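Local coordinates for CBS domain-containing protein (PDB 3FHM) that binds AMP and NADH through its paired CBS domains and probably acts as a nucleotide-sensing regulatory module, at residues 91-94 with 95-99; 137-141 with 142-146. All blocks are in the same frame, centred on the assembly; numbering follows the deposited sequence.

Contact 1: residues 91-94 with 95-99; sequences LQQS and VSVAM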
loop_
_atom_site.group_PDB
_atom_site.type_symbol
_atom_site.label_atom_id
_atom_site.label_comp_id
_atom_site.label_asym_id
_atom_site.label_seq_id
_atom_site.Cartn_x
_atom_site.Cartn_y
_atom_site.Cartn_z
ATOM N N LEU A 91 3.487 -19.841 0.409
ATOM C CA LEU A 91 4.021 -19.419 1.712
ATOM C C LEU A 91 5.349 -20.110 2.074
ATOM O O LEU A 91 6.156 -19.551 2.820
ATOM C CB LEU A 91 2.943 -19.585 2.779
ATOM C CG LEU A 91 1.654 -18.896 2.304
ATOM C CD1 LEU A 91 0.595 -19.058 3.326
ATOM C CD2 LEU A 91 1.828 -17.384 1.958
ATOM N N GLN A 92 5.560 -21.304 1.498
ATOM C CA GLN A 92 6.761 -22.136 1.682
ATOM C C GLN A 92 7.918 -21.695 0.804
ATOM O O GLN A 92 9.084 -21.967 1.117
ATOM C CB GLN A 92 6.494 -23.579 1.257
ATOM C CG GLN A 92 5.087 -24.092 1.474
ATOM C CD GLN A 92 4.910 -24.610 2.889
ATOM O OE1 GLN A 92 4.426 -25.760 3.111
ATOM N NE2 GLN A 92 5.343 -23.782 3.877
ATOM N N GLN A 93 7.583 -21.097 -0.341
ATOM C CA GLN A 93 8.573 -20.623 -1.311
ATOM C C GLN A 93 9.401 -19.443 -0.801
ATOM O O GLN A 93 8.936 -18.617 0.038
ATOM C CB GLN A 93 7.894 -20.249 -2.621
ATOM C CG GLN A 93 7.443 -21.454 -3.419
ATOM C CD GLN A 93 6.672 -21.058 -4.642
ATOM O OE1 GLN A 93 5.459 -21.258 -4.710
ATOM N NE2 GLN A 93 7.358 -20.471 -5.611
ATOM N N SER A 94 10.630 -19.371 -1.308
ATOM C CA SER A 94 11.572 -18.379 -0.845
ATOM C C SER A 94 11.168 -16.999 -1.346
ATOM O O SER A 94 10.720 -16.831 -2.488
ATOM C CB SER A 94 12.987 -18.752 -1.262
ATOM O OG SER A 94 13.764 -17.582 -1.436
ATOM N N VAL A 95 11.319 -16.007 -0.473
ATOM C CA VAL A 95 11.034 -14.620 -0.847
ATOM C C VAL A 95 11.642 -14.152 -2.211
ATOM O O VAL A 95 11.086 -13.237 -2.857
ATOM C CB VAL A 95 11.354 -13.652 0.293
ATOM C CG1 VAL A 95 12.852 -13.296 0.334
ATOM C CG2 VAL A 95 10.473 -12.401 0.137
ATOM N N SER A 96 12.723 -14.813 -2.646
ATOM C CA SER A 96 13.453 -14.484 -3.898
ATOM C C SER A 96 12.647 -14.699 -5.187
ATOM O O SER A 96 12.908 -14.032 -6.197
ATOM C CB SER A 96 14.761 -15.288 -3.967
ATOM O OG SER A 96 15.486 -15.152 -2.749
ATOM N N VAL A 97 11.668 -15.607 -5.150
ATOM C CA VAL A 97 10.931 -15.925 -6.374
ATOM C C VAL A 97 9.772 -14.968 -6.607
ATOM O O VAL A 97 9.191 -14.962 -7.706
ATOM C CB VAL A 97 10.406 -17.405 -6.476
ATOM C CG1 VAL A 97 11.547 -18.419 -6.250
ATOM C CG2 VAL A 97 9.256 -17.616 -5.548
ATOM N N ALA A 98 9.433 -14.169 -5.601
ATOM C CA ALA A 98 8.301 -13.273 -5.758
ATOM C C ALA A 98 8.704 -11.791 -5.796
ATOM O O ALA A 98 7.902 -10.940 -6.223
ATOM C CB ALA A 98 7.281 -13.521 -4.663
ATOM N N MET A 99 9.930 -11.500 -5.340
ATOM C CA MET A 99 10.431 -10.155 -5.104
ATOM C C MET A 99 10.719 -9.517 -6.431
ATOM O O MET A 99 10.929 -10.199 -7.382
ATOM C CB MET A 99 11.730 -10.227 -4.301
ATOM C CG MET A 99 12.939 -10.790 -5.075
ATOM S SD MET A 99 14.438 -10.717 -4.066
ATOM C CE MET A 99 15.730 -11.236 -5.233
#

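Contact 2: residues 137-141 with 142-146; sequences GIISI and GDVVK. With NAI (1,4-dihydronicotinamide adenine dinucleotide), chain F.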
loop_
_atom_site.group_PDB
_atom_site.type_symbol
_atom_site.label_atom_id
_atom_site.label_comp_id
_atom_site.label_asym_id
_atom_site.label_seq_id
_atom_site.Cartn_x
_atom_site.Cartn_y
_atom_site.Cartn_z
ATOM N N GLY A 137 18.106 4.875 3.449
ATOM C CA GLY A 137 16.804 5.057 4.051
ATOM C C GLY A 137 15.743 4.638 3.087
ATOM O O GLY A 137 16.057 4.127 2.037
ATOM N N ILE A 138 14.481 4.866 3.434
ATOM C CA ILE A 138 13.377 4.485 2.560
ATOM C C ILE A 138 12.277 5.488 2.699
ATOM O O ILE A 138 11.950 5.887 3.839
ATOM C CB ILE A 138 12.887 2.999 2.828
ATOM C CG1 ILE A 138 12.048 2.456 1.650
ATOM C CG2 ILE A 138 12.310 2.802 4.280
ATOM C CD1 ILE A 138 11.849 0.941 1.637
ATOM N N ILE A 139 11.740 5.914 1.548
ATOM C CA ILE A 139 10.590 6.851 1.467
ATOM C C ILE A 139 9.345 6.122 0.920
ATOM O O ILE A 139 9.430 5.402 -0.126
ATOM C CB ILE A 139 10.866 8.089 0.522
ATOM C CG1 ILE A 139 11.975 9.058 1.047
ATOM C CG2 ILE A 139 9.524 8.794 0.135
ATOM C CD1 ILE A 139 11.814 9.738 2.561
ATOM N N SER A 140 8.210 6.312 1.598
ATOM C CA SER A 140 6.960 5.737 1.160
ATOM C C SER A 140 5.907 6.809 0.773
ATOM O O SER A 140 5.941 7.973 1.275
ATOM C CB SER A 140 6.400 4.982 2.308
ATOM O OG SER A 140 5.426 5.823 2.846
ATOM N N ILE A 141 4.968 6.409 -0.110
ATOM C CA ILE A 141 3.860 7.303 -0.504
ATOM C C ILE A 141 3.173 8.043 0.698
ATOM O O ILE A 141 2.718 9.139 0.536
ATOM C CB ILE A 141 2.826 6.557 -1.371
ATOM C CG1 ILE A 141 1.973 7.563 -2.172
ATOM C CG2 ILE A 141 1.907 5.634 -0.526
ATOM C CD1 ILE A 141 1.055 6.895 -3.218
ATOM N N GLY A 142 3.119 7.446 1.873
ATOM C CA GLY A 142 2.418 8.033 3.016
ATOM C C GLY A 142 3.280 9.119 3.640
ATOM O O GLY A 142 2.762 10.089 4.177
ATOM N N ASP A 143 4.611 8.980 3.551
ATOM C CA ASP A 143 5.577 10.044 3.921
ATOM C C ASP A 143 5.379 11.325 3.031
ATOM O O ASP A 143 5.127 12.444 3.535
ATOM C CB ASP A 143 7.021 9.495 3.808
ATOM C CG ASP A 143 7.308 8.265 4.769
ATOM O OD1 ASP A 143 6.956 8.228 5.985
ATOM O OD2 ASP A 143 7.955 7.307 4.302
ATOM N N VAL A 144 5.494 11.113 1.720
ATOM C CA VAL A 144 5.242 12.091 0.701
ATOM C C VAL A 144 3.933 12.839 1.011
ATOM O O VAL A 144 3.933 14.080 1.072
ATOM C CB VAL A 144 5.168 11.370 -0.712
ATOM C CG1 VAL A 144 4.466 12.228 -1.734
ATOM C CG2 VAL A 144 6.560 10.947 -1.196
ATOM N N VAL A 145 2.834 12.098 1.216
ATOM C CA VAL A 145 1.535 12.730 1.455
ATOM C C VAL A 145 1.488 13.578 2.758
ATOM O O VAL A 145 1.095 14.741 2.736
ATOM C CB VAL A 145 0.357 11.728 1.455
ATOM C CG1 VAL A 145 -0.956 12.463 2.004
ATOM C CG2 VAL A 145 0.136 11.068 0.060
ATOM N N LYS A 146 1.882 12.989 3.886
ATOM C CA LYS A 146 1.977 13.724 5.126
ATOM C C LYS A 146 2.791 15.027 4.971
ATOM O O LYS A 146 2.379 16.073 5.494
ATOM C CB LYS A 146 2.559 12.845 6.197
ATOM C CG LYS A 146 3.067 13.603 7.403
ATOM C CD LYS A 146 3.149 12.671 8.634
ATOM C CE LYS A 146 3.081 13.400 9.996
ATOM N NZ LYS A 146 3.087 12.453 11.165
HETATM P PA NAI F . 3.908 1.616 4.884
HETATM O O1A NAI F . 2.826 1.241 5.815
HETATM O O2A NAI F . 4.721 0.617 4.077
HETATM O O5B NAI F . 5.017 2.421 5.676
HETATM C C5B NAI F . 4.744 3.008 6.975
HETATM C C4B NAI F . 5.983 3.720 7.445
HETATM O O4B NAI F . 7.075 2.818 7.568
HETATM C C3B NAI F . 6.372 4.675 6.364
HETATM O O3B NAI F . 6.769 5.853 7.094
HETATM C C2B NAI F . 7.568 4.085 5.701
HETATM O O2B NAI F . 8.503 5.111 5.688
HETATM C C1B NAI F . 8.134 3.165 6.721
HETATM N N9A NAI F . 8.747 1.963 6.118
HETATM C C8A NAI F . 8.238 1.210 5.127
HETATM N N7A NAI F . 9.099 0.207 4.830
HETATM C C5A NAI F . 10.146 0.298 5.645
HETATM C C6A NAI F . 11.382 -0.464 5.867
HETATM N N6A NAI F . 11.644 -1.558 5.112
HETATM N N1A NAI F . 12.248 -0.054 6.827
HETATM C C2A NAI F . 11.975 1.032 7.564
HETATM N N3A NAI F . 10.845 1.736 7.412
HETATM C C4A NAI F . 9.915 1.439 6.485
HETATM O O3 NAI F . 3.587 2.753 3.796
HETATM P PN NAI F . 2.281 3.671 3.459
HETATM O O1N NAI F . 1.356 3.250 2.354
HETATM O O2N NAI F . 3.013 4.941 3.210
HETATM O O5D NAI F . 1.428 3.712 4.826
HETATM C C5D NAI F . 0.276 2.929 5.170
HETATM C C4D NAI F . -0.725 3.888 5.803
HETATM O O4D NAI F . -0.092 4.585 6.899
HETATM C C3D NAI F . -1.165 4.969 4.768
HETATM O O3D NAI F . -2.573 5.228 4.832
HETATM C C2D NAI F . -0.472 6.270 5.160
HETATM O O2D NAI F . -1.224 7.450 4.804
HETATM C C1D NAI F . -0.240 6.012 6.665
HETATM N N1N NAI F . 0.971 6.640 7.086
HETATM C C2N NAI F . 0.871 7.472 8.142
HETATM C C3N NAI F . 2.010 8.156 8.618
HETATM C C7N NAI F . 1.843 9.044 9.837
HETATM O O7N NAI F . 2.824 9.634 10.324
HETATM N N7N NAI F . 0.622 9.108 10.385
HETATM C C4N NAI F . 3.261 7.969 7.985
HETATM C C5N NAI F . 3.330 7.110 6.863
HETATM C C6N NAI F . 2.152 6.428 6.414
#

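Contact 1: residues 91-94 with 95-99
An ST motif at S94 turns the chain over V95 and S96 into V97, in the loop between helix 76-86 and helix 112-122. Two hydrogen bonds define it. The hydroxyl OG of S94 accepts from the amide N of S96 at 3.2 Å, with a fairly straight N-H...O angle of 163°, and the carbonyl O of S94 accepts from V97 N at 3.1 Å. The second is the 1-4 bond of a beta turn, although V97 N lies above the carbonyl plane, 40° out of it. S94 can use OG in this way because its hydroxyl points away from its own amide, on the far side of the CA-CB bond (chi1 151°), and so lies over the chain that follows. OG of S96 comes within 3.3 Å of OG of S94, and each hydroxyl is hydrogen-bonded to the carbonyl O of P42, which ties the turn to the chain ahead of helix 46-56. Past the turn, V97 directs its CB toward the preceding segment. Its CG2 meets the amide NE2 of Q93 at 3.4 Å, the extended Q93 chain crossing the valine at about a right angle. V95 turns away to pack on F74 of strand 70-75. Backbone angles from V95 to V97 are helical, and weak bonds from A98 N and M99 N to V95 O continue the turn, which opens with an ST motif of the kind often found at helix starts.

Contact 2: residues 137-141 with 142-146
S140 and D143 exchange bonds across the junction where strand 134-140 passes into helix 141-147. S140 N donates to D143 OD2 at 2.9 Å, with an N-H...O angle of 158°, reaching the carboxylate oxygen on its anti side. In return D143 N gives a weak bond to S140 OG at 3.3 Å. The D143 carboxylate can reach back because its CG stands beside its own backbone N (chi1 -61°).

The backbone adds further bonds. V144 N meets S140 O at 3.2 Å, nearly end-on to the carbonyl, and V145 N meets I141 O at 3.0 Å as the first helical turn forms. The reciprocal S140-D143 pairing is a capping box with S140 as N-cap, placed at the strand-to-helix step of the second CBS domain.

The same polar groups hold the NADH. S140 OG donates to phosphate oxygen O2N at 2.6 Å, and the amide N of G142 adds a weak bond to that oxygen, so the helix N terminus faces the phosphate and its dipole would be expected to stabilise the negative charge. D143 grips the adenosine ribose with both oxygens, OD1 receiving O3B at 2.6 Å and OD2 receiving O2B at 2.7 Å; OD2 thus serves the cap and the sugar together. At the other end of the cofactor, the extended K146 chain brings NZ to the nicotinamide carboxamide oxygen O7N.

Apolar contacts complete the arrangement. CG2 of I139 touches CG2 of V144 at 3.9 Å, the two side chains crossing at about a right angle and facing L115 and M116 of helix 112-122, respectively. I138 lays its CG2 against the adenine, while I141 packs on V145 of the second subunit.

How the contacts relate
From the N terminus, the chain runs through helix 76-86 and reaches contact 1 in the following loop, where only a local turn is closed and the loop is tied back to the chain leading into helix 46-56. It then passes through helix 112-122 and the hairpin of strands 126-131 and 134-140 before contact 2 joins the last strand to helix 141-147. The contacts therefore lie in series, neither nested nor crossed. The centres of contact 1 and contact 2 are about 26 Å apart, on opposite sides of the chain's centre; the nearest atoms of contact 1 and contact 2 are about 13 Å apart. Contact 1 is a surface turn, whereas contact 2 is buried and lines the NADH pocket.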